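Local coordinates for O-methyltransferase (PDB 3MCZ), which probably transfers a methyl group from S-adenosylmethionine to an oxygen of a substrate not yet identified, working as a dimer of two like subunits, at residues Glu14-Lys19 with Pro297-Asp302; Pro126-Ile131 with His306-Thr311; Leu286-Asn291 with Gly314-Thr319. All coordinates share one frame; numbering follows the deposited sequence.

Interaction 1 of 3, residues Glu14-Lys19 with Pro297-Asp302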
loop_
_atom_site.group_PDB
_atom_site.type_symbol
_atom_site.label_atom_id
_atom_site.label_comp_id
_atom_site.label_asym_id
_atom_site.label_seq_id
_atom_site.Cartn_x
_atom_site.Cartn_y
_atom_site.Cartn_z
ATOM N N GLU A 14 -14.349 13.868 -4.972
ATOM C CA GLU A 14 -14.616 13.884 -6.433
ATOM C C GLU A 14 -14.908 12.477 -6.958
ATOM O O GLU A 14 -14.378 11.489 -6.433
ATOM C CB GLU A 14 -13.449 14.502 -7.210
ATOM N N SER A 15 -15.757 12.390 -7.984
ATOM C CA SER A 15 -16.366 11.110 -8.377
ATOM C C SER A 15 -15.362 10.050 -8.864
ATOM O O SER A 15 -14.182 10.344 -9.060
ATOM C CB SER A 15 -17.453 11.330 -9.431
ATOM O OG SER A 15 -18.316 10.205 -9.478
ATOM N N THR A 16 -15.851 8.819 -9.049
ATOM C CA THR A 16 -14.991 7.671 -9.372
ATOM C C THR A 16 -15.590 6.701 -10.424
ATOM O O THR A 16 -16.809 6.615 -10.619
ATOM C CB THR A 16 -14.639 6.852 -8.078
ATOM O OG1 THR A 16 -15.695 5.922 -7.770
ATOM C CG2 THR A 16 -14.409 7.786 -6.884
ATOM N N GLU A 17 -14.695 5.941 -11.047
ATOM C CA GLU A 17 -15.009 5.011 -12.134
ATOM C C GLU A 17 -15.895 3.830 -11.748
ATOM O O GLU A 17 -15.760 3.264 -10.663
ATOM C CB GLU A 17 -13.693 4.430 -12.668
ATOM C CG GLU A 17 -12.890 5.415 -13.477
ATOM C CD GLU A 17 -13.519 5.658 -14.845
ATOM O OE1 GLU A 17 -13.415 4.778 -15.740
ATOM O OE2 GLU A 17 -14.131 6.725 -15.011
ATOM N N ASP A 18 -16.749 3.406 -12.669
ATOM C CA ASP A 18 -17.497 2.163 -12.484
ATOM C C ASP A 18 -16.573 0.934 -12.300
ATOM O O ASP A 18 -16.854 0.049 -11.490
ATOM C CB ASP A 18 -18.423 1.930 -13.676
ATOM C CG ASP A 18 -19.697 2.778 -13.621
ATOM O OD1 ASP A 18 -19.998 3.400 -12.573
ATOM O OD2 ASP A 18 -20.407 2.802 -14.642
ATOM N N LYS A 19 -15.471 0.906 -13.054
ATOM C CA LYS A 19 -14.592 -0.267 -13.125
ATOM C C LYS A 19 -13.188 0.022 -12.568
ATOM O O LYS A 19 -12.635 1.084 -12.807
ATOM C CB LYS A 19 -14.503 -0.731 -14.584
ATOM C CG LYS A 19 -15.838 -1.263 -15.139
ATOM C CD LYS A 19 -16.075 -2.733 -14.735
ATOM C CE LYS A 19 -17.489 -3.220 -15.146
ATOM N NZ LYS A 19 -17.791 -3.000 -16.593
ATOM N N PRO A 297 -20.282 1.972 -8.039
ATOM C CA PRO A 297 -18.894 2.169 -8.526
ATOM C C PRO A 297 -17.896 1.330 -7.749
ATOM O O PRO A 297 -18.142 1.016 -6.593
ATOM C CB PRO A 297 -18.613 3.661 -8.273
ATOM C CG PRO A 297 -19.859 4.236 -7.694
ATOM C CD PRO A 297 -20.889 3.202 -7.512
ATOM N N ALA A 298 -16.777 0.953 -8.386
ATOM C CA ALA A 298 -15.869 -0.010 -7.785
ATOM C C ALA A 298 -15.396 0.430 -6.402
ATOM O O ALA A 298 -15.210 -0.399 -5.489
ATOM C CB ALA A 298 -14.649 -0.267 -8.712
ATOM N N LEU A 299 -15.127 1.719 -6.249
ATOM C CA LEU A 299 -14.599 2.192 -4.966
ATOM C C LEU A 299 -15.633 2.067 -3.818
ATOM O O LEU A 299 -15.255 1.987 -2.654
ATOM C CB LEU A 299 -13.991 3.595 -5.113
ATOM C CG LEU A 299 -12.644 3.582 -5.895
ATOM C CD1 LEU A 299 -12.086 5.013 -6.036
ATOM C CD2 LEU A 299 -11.543 2.627 -5.287
ATOM N N SER A 300 -16.914 1.916 -4.135
ATOM C CA SER A 300 -17.933 1.618 -3.113
ATOM C C SER A 300 -17.775 0.254 -2.461
ATOM O O SER A 300 -17.949 0.130 -1.249
ATOM C CB SER A 300 -19.378 1.769 -3.683
ATOM O OG SER A 300 -19.738 0.706 -4.554
ATOM N N ALA A 301 -17.409 -0.765 -3.234
ATOM C CA ALA A 301 -17.134 -2.089 -2.675
ATOM C C ALA A 301 -15.907 -2.066 -1.755
ATOM O O ALA A 301 -15.905 -2.702 -0.693
ATOM C CB ALA A 301 -16.928 -3.114 -3.790
ATOM N N ASP A 302 -14.913 -1.289 -2.160
ATOM C CA ASP A 302 -13.717 -1.088 -1.340
ATOM C C ASP A 302 -14.104 -0.425 -0.045
ATOM O O ASP A 302 -13.659 -0.834 1.014
ATOM C CB ASP A 302 -12.675 -0.236 -2.062
ATOM C CG ASP A 302 -11.484 0.092 -1.169
ATOM O OD1 ASP A 302 -10.869 -0.875 -0.673
ATOM O OD2 ASP A 302 -11.227 1.288 -0.901
HETATM O O HOH W 1 -14.697 3.569 -8.494
#

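Interaction 2 of 3, residues Pro126-Ile131 with His306-Thr311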
loop_
_atom_site.group_PDB
_atom_site.type_symbol
_atom_site.label_atom_id
_atom_site.label_comp_id
_atom_site.label_asym_id
_atom_site.label_seq_id
_atom_site.Cartn_x
_atom_site.Cartn_y
_atom_site.Cartn_z
ATOM N N PRO A 126 -3.742 -6.988 7.875
ATOM C CA PRO A 126 -3.353 -8.374 7.761
ATOM C C PRO A 126 -4.186 -9.313 8.637
ATOM O O PRO A 126 -4.033 -10.525 8.541
ATOM C CB PRO A 126 -1.894 -8.367 8.237
ATOM C CG PRO A 126 -1.459 -7.019 8.042
ATOM C CD PRO A 126 -2.636 -6.188 8.416
ATOM N N ARG A 127 -5.073 -8.758 9.463
ATOM C CA ARG A 127 -5.896 -9.592 10.334
ATOM C C ARG A 127 -7.271 -9.780 9.768
ATOM O O ARG A 127 -8.190 -10.195 10.492
ATOM C CB ARG A 127 -5.928 -8.997 11.754
ATOM C CG ARG A 127 -4.560 -8.953 12.362
ATOM C CD ARG A 127 -4.522 -8.257 13.724
ATOM N NE ARG A 127 -5.047 -9.182 14.715
ATOM C CZ ARG A 127 -5.066 -8.993 16.035
ATOM N NH1 ARG A 127 -4.595 -7.877 16.584
ATOM N NH2 ARG A 127 -5.573 -9.951 16.799
ATOM N N LEU A 128 -7.417 -9.544 8.456
ATOM C CA LEU A 128 -8.651 -9.780 7.778
ATOM C C LEU A 128 -9.274 -11.112 8.077
ATOM O O LEU A 128 -10.494 -11.192 8.246
ATOM C CB LEU A 128 -8.502 -9.691 6.263
ATOM C CG LEU A 128 -8.913 -8.410 5.587
ATOM C CD1 LEU A 128 -8.450 -8.427 4.124
ATOM C CD2 LEU A 128 -10.486 -8.265 5.660
ATOM N N GLY A 129 -8.468 -12.174 8.039
ATOM C CA GLY A 129 -8.956 -13.541 8.276
ATOM C C GLY A 129 -9.681 -13.686 9.605
ATOM O O GLY A 129 -10.652 -14.418 9.703
ATOM N N GLU A 130 -9.204 -12.997 10.639
ATOM C CA GLU A 130 -9.851 -13.051 11.955
ATOM C C GLU A 130 -11.190 -12.302 11.950
ATOM O O GLU A 130 -12.158 -12.738 12.591
ATOM C CB GLU A 130 -8.961 -12.425 13.049
ATOM C CG GLU A 130 -7.653 -13.149 13.306
ATOM C CD GLU A 130 -6.732 -12.348 14.236
ATOM O OE1 GLU A 130 -7.116 -12.146 15.408
ATOM O OE2 GLU A 130 -5.638 -11.902 13.786
ATOM N N ILE A 131 -11.206 -11.150 11.300
ATOM C CA ILE A 131 -12.406 -10.294 11.229
ATOM C C ILE A 131 -13.517 -11.003 10.513
ATOM O O ILE A 131 -14.671 -10.982 10.969
ATOM C CB ILE A 131 -12.146 -8.919 10.511
ATOM C CG1 ILE A 131 -10.962 -8.173 11.142
ATOM C CG2 ILE A 131 -13.464 -8.057 10.515
ATOM C CD1 ILE A 131 -10.519 -6.952 10.338
ATOM N N HIS A 306 -13.598 -1.637 3.784
ATOM C CA HIS A 306 -12.886 -0.750 4.700
ATOM C C HIS A 306 -13.669 -0.621 6.019
ATOM O O HIS A 306 -13.115 -0.743 7.120
ATOM C CB HIS A 306 -12.696 0.587 3.996
ATOM C CG HIS A 306 -11.705 1.509 4.634
ATOM N ND1 HIS A 306 -11.227 2.623 3.982
ATOM C CD2 HIS A 306 -11.091 1.482 5.836
ATOM C CE1 HIS A 306 -10.370 3.256 4.770
ATOM N NE2 HIS A 306 -10.283 2.591 5.909
HETATM N N MSE A 307 -14.962 -0.414 5.912
HETATM C CA MSE A 307 -15.802 -0.209 7.093
HETATM C C MSE A 307 -15.956 -1.498 7.880
HETATM O O MSE A 307 -15.958 -1.446 9.093
HETATM C CB MSE A 307 -17.180 0.344 6.699
HETATM C CG MSE A 307 -17.156 1.770 6.137
HETATM SE SE MSE A 307 -16.253 3.065 7.283
HETATM C CE MSE A 307 -16.829 2.383 8.995
HETATM N N MSE A 308 -16.013 -2.638 7.192
HETATM C CA MSE A 308 -16.004 -3.959 7.833
HETATM C C MSE A 308 -14.710 -4.175 8.607
HETATM O O MSE A 308 -14.716 -4.744 9.719
HETATM C CB MSE A 308 -16.184 -5.056 6.765
HETATM C CG MSE A 308 -16.434 -6.440 7.318
HETATM SE SE MSE A 308 -15.794 -7.791 6.180
HETATM C CE MSE A 308 -14.134 -7.780 6.840
ATOM N N VAL A 309 -13.576 -3.717 8.065
ATOM C CA VAL A 309 -12.348 -3.837 8.864
ATOM C C VAL A 309 -12.437 -2.943 10.124
ATOM O O VAL A 309 -11.999 -3.368 11.219
ATOM C CB VAL A 309 -11.075 -3.556 8.039
ATOM C CG1 VAL A 309 -9.831 -3.420 8.943
ATOM C CG2 VAL A 309 -10.894 -4.669 6.977
ATOM N N ASN A 310 -12.942 -1.728 9.959
ATOM C CA ASN A 310 -13.003 -0.746 11.045
ATOM C C ASN A 310 -13.975 -1.064 12.178
ATOM O O ASN A 310 -13.698 -0.748 13.315
ATOM C CB ASN A 310 -13.369 0.650 10.550
ATOM C CG ASN A 310 -12.239 1.347 9.775
ATOM O OD1 ASN A 310 -11.100 0.864 9.701
ATOM N ND2 ASN A 310 -12.598 2.490 9.137
ATOM N N THR A 311 -15.121 -1.634 11.871
ATOM C CA THR A 311 -16.132 -1.885 12.900
ATOM C C THR A 311 -16.908 -3.189 12.607
ATOM O O THR A 311 -17.140 -3.532 11.427
ATOM C CB THR A 311 -17.073 -0.628 13.022
ATOM O OG1 THR A 311 -17.736 -0.663 14.285
ATOM C CG2 THR A 311 -18.087 -0.549 11.929
#

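Interaction 3 of 3, residues Leu286-Asn291 with Gly314-Thr319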
loop_
_atom_site.group_PDB
_atom_site.type_symbol
_atom_site.label_atom_id
_atom_site.label_comp_id
_atom_site.label_asym_id
_atom_site.label_seq_id
_atom_site.Cartn_x
_atom_site.Cartn_y
_atom_site.Cartn_z
ATOM N N LEU A 286 -26.526 11.521 3.880
ATOM C CA LEU A 286 -25.378 11.556 3.017
ATOM C C LEU A 286 -24.728 10.177 3.086
ATOM O O LEU A 286 -24.430 9.675 4.168
ATOM C CB LEU A 286 -24.417 12.602 3.533
ATOM C CG LEU A 286 -23.200 12.869 2.677
ATOM C CD1 LEU A 286 -23.603 13.420 1.300
ATOM C CD2 LEU A 286 -22.311 13.873 3.446
ATOM N N THR A 287 -24.509 9.573 1.933
ATOM C CA THR A 287 -24.015 8.223 1.884
ATOM C C THR A 287 -23.171 8.021 0.617
ATOM O O THR A 287 -23.465 8.596 -0.453
ATOM C CB THR A 287 -25.184 7.227 1.994
ATOM O OG1 THR A 287 -24.658 5.910 2.101
ATOM C CG2 THR A 287 -26.138 7.289 0.758
HETATM N N MSE A 288 -22.106 7.232 0.716
HETATM C CA MSE A 288 -21.318 6.961 -0.479
HETATM C C MSE A 288 -22.185 6.222 -1.496
HETATM O O MSE A 288 -22.847 5.235 -1.178
HETATM C CB MSE A 288 -20.079 6.112 -0.204
HETATM C CG MSE A 288 -19.255 5.919 -1.503
HETATM SE SE MSE A 288 -17.484 5.243 -1.106
HETATM C CE MSE A 288 -17.093 6.842 -0.075
ATOM N N THR A 289 -22.123 6.648 -2.738
ATOM C CA THR A 289 -23.006 6.080 -3.769
ATOM C C THR A 289 -22.646 4.613 -4.047
ATOM O O THR A 289 -21.472 4.280 -4.284
ATOM C CB THR A 289 -22.863 6.866 -5.060
ATOM O OG1 THR A 289 -23.157 8.236 -4.797
ATOM C CG2 THR A 289 -23.791 6.338 -6.159
HETATM N N MSE A 290 -23.644 3.748 -3.984
HETATM C CA MSE A 290 -23.450 2.324 -4.243
HETATM C C MSE A 290 -24.688 1.789 -4.935
HETATM O O MSE A 290 -25.799 1.922 -4.405
HETATM C CB MSE A 290 -23.235 1.592 -2.915
HETATM C CG MSE A 290 -23.418 0.087 -3.013
HETATM SE SE MSE A 290 -23.334 -0.824 -1.311
HETATM C CE MSE A 290 -21.413 -1.280 -1.643
ATOM N N ASN A 291 -24.505 1.162 -6.083
ATOM C CA ASN A 291 -25.612 0.573 -6.798
ATOM C C ASN A 291 -26.070 -0.730 -6.123
ATOM O O ASN A 291 -25.349 -1.301 -5.279
ATOM C CB ASN A 291 -25.221 0.329 -8.259
ATOM C CG ASN A 291 -24.900 1.614 -8.989
ATOM O OD1 ASN A 291 -25.212 2.689 -8.511
ATOM N ND2 ASN A 291 -24.273 1.507 -10.131
ATOM N N GLY A 314 -19.674 -2.945 10.134
ATOM C CA GLY A 314 -19.365 -1.995 9.067
ATOM C C GLY A 314 -19.781 -2.532 7.710
ATOM O O GLY A 314 -19.462 -3.685 7.348
ATOM N N GLU A 315 -20.492 -1.723 6.933
ATOM C CA GLU A 315 -20.943 -2.170 5.632
ATOM C C GLU A 315 -21.598 -1.010 4.931
ATOM O O GLU A 315 -22.380 -0.285 5.575
ATOM C CB GLU A 315 -21.966 -3.283 5.814
ATOM C CG GLU A 315 -22.662 -3.698 4.516
ATOM C CD GLU A 315 -23.631 -4.886 4.678
ATOM O OE1 GLU A 315 -23.999 -5.228 5.830
ATOM O OE2 GLU A 315 -24.039 -5.467 3.626
ATOM N N LEU A 316 -21.321 -0.824 3.646
ATOM C CA LEU A 316 -21.968 0.236 2.886
ATOM C C LEU A 316 -23.233 -0.374 2.317
ATOM O O LEU A 316 -23.160 -1.358 1.652
ATOM C CB LEU A 316 -21.074 0.784 1.759
ATOM C CG LEU A 316 -21.632 1.985 0.977
ATOM C CD1 LEU A 316 -22.010 3.172 1.877
ATOM C CD2 LEU A 316 -20.617 2.402 -0.146
ATOM N N HIS A 317 -24.389 0.222 2.600
ATOM C CA HIS A 317 -25.657 -0.226 2.075
ATOM C C HIS A 317 -25.965 0.457 0.736
ATOM O O HIS A 317 -25.643 1.647 0.556
ATOM C CB HIS A 317 -26.760 0.045 3.098
ATOM C CG HIS A 317 -26.457 -0.563 4.430
ATOM N ND1 HIS A 317 -26.368 -1.928 4.606
ATOM C CD2 HIS A 317 -26.164 -0.005 5.622
ATOM C CE1 HIS A 317 -26.051 -2.183 5.866
ATOM N NE2 HIS A 317 -25.930 -1.034 6.505
ATOM N N PRO A 318 -26.567 -0.287 -0.195
ATOM C CA PRO A 318 -26.886 0.338 -1.472
ATOM C C PRO A 318 -27.781 1.558 -1.351
ATOM O O PRO A 318 -28.737 1.570 -0.582
ATOM C CB PRO A 318 -27.571 -0.770 -2.269
ATOM C CG PRO A 318 -27.066 -2.082 -1.626
ATOM C CD PRO A 318 -26.854 -1.744 -0.185
ATOM N N THR A 319 -27.478 2.558 -2.172
ATOM C CA THR A 319 -28.192 3.816 -2.145
ATOM C C THR A 319 -29.660 3.683 -2.504
ATOM O O THR A 319 -30.479 4.296 -1.847
ATOM C CB THR A 319 -27.437 4.868 -3.014
ATOM O OG1 THR A 319 -26.056 4.881 -2.586
ATOM C CG2 THR A 319 -28.061 6.250 -2.844
HETATM O O HOH W 2 -25.200 4.214 -0.263
#

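Interaction 1 of 3, residues Glu14-Lys19 with Pro297-Asp302
T16 brings its side chain against P297 and L299, where the N-terminal arm 14-19 crosses the start of helix 298-310. From the main chain outward, CB of T16 first meets CD1 of L299 at 3.8 Å. There the side chain forks. Its methyl, CG2, packs on the same leucine methyl, 3.7 Å from L299 CD1, whereas OG1 sits 3.7 Å from CB of P297, the two side chains crossing at about a right angle. Chi1 of 84° sets OG1 between the backbone N and carbonyl carbon, which turns it to water 1, 2.7 Å from T16 OG1. The backbone N of L299 gives to the same water at 2.9 Å. A threonine suits this place because its methyl can pack on the leucine while its hydroxyl bonds to the water that L299 N also uses.

Beside it the arm's main chain offers its carbonyls. A298 N gives two weak bonds, to E17 O at 3.4 Å and to D18 O at 3.2 Å, the latter strongly bent at 123°. Small A298 lets the arm come this close. Within the turn, P297 O takes both the N and the OG of S300, which steadies the first turn. A298 also packs on A82 of the second subunit. The whole is an N-terminal arm laid over the N-terminal end of a helix of the O-methyltransferase domain, whose first N-H groups, having no carbonyl one turn earlier, turn to the arm and to water.

Interaction 2 of 3, residues Pro126-Ile131 with His306-Thr311
I131 and L128, one turn apart on the short helix 128-132, press their side chains into the surface that M308 and V309 make near the end of helix 298-310. The largest bump is I131, whose two branches part, CD1 to V309 and CG2 to M308. CD1 is 3.9 Å from CG1 of V309 and equally near CA of that valine, while CG2 reaches the other way, 3.6 Å from M308 O and 3.7 Å from CE of the same selenomethionine. The branched isoleucine thus fits a ledge with a valine at one end and a flexible chain at the other. M308 leaves its helix with CG anti to the backbone N (chi1 -170°) and then bends at chi3 (86°), which curls CE back toward helix 128-132. L128 fills the dip beside this methyl: its CD2 is 3.9 Å from M308 CE and 3.9 Å from V309 CG2, and the leucine side chain crosses both at about a right angle.

Helix 298-310 lies in the O-methyltransferase domain, with its Rossmann-like sheet, and helix 128-132 packs on it beside the dimer interface: in the second subunit, Y43 packs on L128 and K72 on M308, and the lysine's NZ also bonds to I131 O. Branched V309 offers two methyls, CG1 to I131 and CG2 to L128, whereas the unbranched M308 can follow the shape of its neighbours. Away from this apolar patch, R127 grips E130 side-on, NE to OE2 at 2.9 Å and NH2 to OE1, a salt bridge spanning the first turn of the short helix. A bound glycerol, probably from the crystallisation liquor, lies about 5 Å from the side chain of L128.

Interaction 3 of 3, residues Leu286-Asn291 with Gly314-Thr319
L316, in the loop before helix 319-328, turns CD2 to M290 and M288 at the end of strand 281-288 and just past it. This methyl stands 3.9 Å from M290 CB. It also meets M288 CB at 3.7 Å, where the two side chains cross at about a right angle. A leucine suits the spot because its fork sends CD2 to M288 and M290 and CD1 to OG1 of T287. M290 and L316 reach toward each other tip to tip only in the given one of two modelled conformers of M290, and the very short approach of its selenium to L316 O is doubtful.

The strand is an inner one of the mixed seven-stranded, Rossmann-like sheet, and the contact lies where the chain leaves its C-terminal end. T287 and T319 run past each other in opposite directions and bring their hydroxyls to water 2. T319 holds OG1 beside its own backbone N (chi1 -51°), and both atoms face M290: M290 N gives to T319 OG1 at 3.0 Å, and T319 N gives to M290 O at 2.9 Å. With P318 at the N-cap, this reciprocal pair ties the start of helix 319-328 to the chain just past strand 281-288. Water 2 accepts from T287 OG1 at 3.0 Å and T319 OG1 at 2.6 Å, and donates to the carbonyl oxygens of M288 and H317. Four bonds fix that water, and T319 OG1 both gives and takes, so hydroxyls and carbonyls in a largely buried place are paired without any charge.

Helix 298-310 carries one segment of interactions 1 and 2, whose centres lie about 20 Å apart, and interaction 3 ties the chain just before this helix to the loop just after it. Interaction 3 is the nearer to interaction 1, about 11 Å between centres: S300 CB packs 3.3 Å from T289 O, and S300 also borders L316 and M290. About 18 Å separates the centres of interactions 2 and 3, but M308 CB still lies 3.6 Å from G314 O. The helix thus links the N-terminal arm with the C-terminal end of strand 281-288 in the Rossmann-like sheet. All three contacts touch the second subunit. The glycerol near L128 in interaction 2 bonds to P126 O.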